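Local atomic coordinates of endoglucanase (Ruminococcus champanellensis, PDB entry 6WQV), a protein that probably cleaves internal beta-1,4 linkages in cellulose and related plant polysaccharides such as xylan, as a broad-specificity endoglucanase of glycoside hydrolase family 5. Residues D82-G85 with Q91-E94. Sequence-based numbering, arbitrary orientation.
Sequences DHTG and QIDE
The imidazole of His83 meets Asp93 through a water set at the ring edge, in the ring plane, 2.7 Å from His83 ND1. That water donates to Asp93 OD2 over 3.1 Å, while Asp82 CB lies over one face of the ring, offset toward its rim, and the ring also stacks with Trp96. Asp93 has CG anti to its backbone N (chi1 -177°), which carries the carboxylate to the water and to the start of helix 94-108, where it is the N-cap; OD2 makes a weak hydrogen bond to Trp96 N. Besides this water link, the backbones are joined directly. His83 O accepts from Asp93 N at 2.8 Å, the N-H...O angle a nearly straight 170°, with Ile92 CA giving a CH...O contact to the same oxygen. Two residues on, Gly85 N reaches Gln91 O at 2.7 Å, the donor tilted 33° from the carbonyl plane. These two bonds flank Thr84 and Ile92 in a single antiparallel beta bridge, which joins a middle part of the long loop between strand 73-76, the second of the TIM barrel, and helix 94-108 to the part that leads into the helix. On the side of the bridge facing helix 129-149, Ile92 rests on Ile146 and Trp80, and Thr84 touches Arg138 while its OG1 hydrogen-bonds Trp80 O. The amide of Gln91 folds back along its own backbone, NE2 donating to Ile92 O at 3.1 Å, and Gln145 of the same helix accepts the N-H of Ile92 through its OE1.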
loop_
_atom_site.group_PDB
_atom_site.type_symbol
_atom_site.label_atom_id
_atom_site.label_comp_id
_atom_site.label_asym_id
_atom_site.label_seq_id
_atom_site.Cartn_x
_atom_site.Cartn_y
_atom_site.Cartn_z
ATOM N N ASP A 82 6.611 -15.939 -3.667
ATOM C CA ASP A 82 6.899 -16.915 -4.715
ATOM C C ASP A 82 8.283 -16.736 -5.328
ATOM O O ASP A 82 8.635 -17.477 -6.259
ATOM C CB ASP A 82 5.845 -16.870 -5.822
ATOM C CG ASP A 82 4.450 -17.105 -5.304
ATOM O OD1 ASP A 82 4.256 -18.006 -4.456
ATOM O OD2 ASP A 82 3.542 -16.375 -5.754
ATOM N N HIS A 83 9.062 -15.771 -4.828
ATOM C CA HIS A 83 10.405 -15.461 -5.308
ATOM C C HIS A 83 11.429 -15.515 -4.184
ATOM O O HIS A 83 12.516 -14.944 -4.316
ATOM C CB HIS A 83 10.411 -14.067 -5.941
ATOM C CG HIS A 83 9.218 -13.816 -6.803
ATOM N ND1 HIS A 83 9.144 -14.253 -8.107
ATOM C CD2 HIS A 83 8.022 -13.244 -6.525
ATOM C CE1 HIS A 83 7.964 -13.935 -8.609
ATOM N NE2 HIS A 83 7.269 -13.313 -7.673
ATOM N N THR A 84 11.090 -16.165 -3.076
ATOM C CA THR A 84 11.934 -16.232 -1.890
ATOM C C THR A 84 12.363 -17.675 -1.662
ATOM O O THR A 84 11.525 -18.583 -1.678
ATOM C CB THR A 84 11.161 -15.729 -0.666
ATOM O OG1 THR A 84 10.751 -14.369 -0.848
ATOM C CG2 THR A 84 12.014 -15.808 0.590
ATOM N N GLY A 85 13.658 -17.878 -1.429
ATOM C CA GLY A 85 14.208 -19.195 -1.194
ATOM C C GLY A 85 13.966 -19.695 0.220
ATOM O O GLY A 85 13.267 -19.081 1.027
ATOM N N GLN A 91 16.682 -16.242 0.387
ATOM C CA GLN A 91 17.261 -15.493 -0.716
ATOM C C GLN A 91 16.195 -15.140 -1.741
ATOM O O GLN A 91 15.459 -16.009 -2.219
ATOM C CB GLN A 91 18.348 -16.340 -1.371
ATOM C CG GLN A 91 18.923 -15.727 -2.612
ATOM C CD GLN A 91 19.744 -14.499 -2.315
ATOM O OE1 GLN A 91 20.519 -14.470 -1.359
ATOM N NE2 GLN A 91 19.570 -13.468 -3.127
ATOM N N ILE A 92 16.134 -13.863 -2.104
ATOM C CA ILE A 92 15.198 -13.401 -3.122
ATOM C C ILE A 92 15.807 -13.631 -4.500
ATOM O O ILE A 92 16.969 -13.292 -4.749
ATOM C CB ILE A 92 14.841 -11.925 -2.896
ATOM C CG1 ILE A 92 14.098 -11.770 -1.570
ATOM C CG2 ILE A 92 14.009 -11.400 -4.051
ATOM C CD1 ILE A 92 13.988 -10.342 -1.109
ATOM N N ASP A 93 15.021 -14.228 -5.396
ATOM C CA ASP A 93 15.445 -14.468 -6.770
ATOM C C ASP A 93 15.967 -13.189 -7.413
ATOM O O ASP A 93 15.286 -12.161 -7.435
ATOM C CB ASP A 93 14.230 -15.002 -7.536
ATOM C CG ASP A 93 14.537 -15.375 -8.964
ATOM O OD1 ASP A 93 15.450 -16.198 -9.187
ATOM O OD2 ASP A 93 13.834 -14.866 -9.864
ATOM N N GLU A 94 17.192 -13.269 -7.939
ATOM C CA GLU A 94 17.826 -12.091 -8.528
ATOM C C GLU A 94 17.004 -11.516 -9.680
ATOM O O GLU A 94 16.879 -10.292 -9.807
ATOM C CB GLU A 94 19.232 -12.447 -9.008
ATOM C CG GLU A 94 20.026 -11.275 -9.530
ATOM C CD GLU A 94 20.464 -10.327 -8.432
ATOM O OE1 GLU A 94 20.141 -10.580 -7.250
ATOM O OE2 GLU A 94 21.134 -9.328 -8.760
HETATM O O HOH W 1 10.798 -15.193 -10.039
#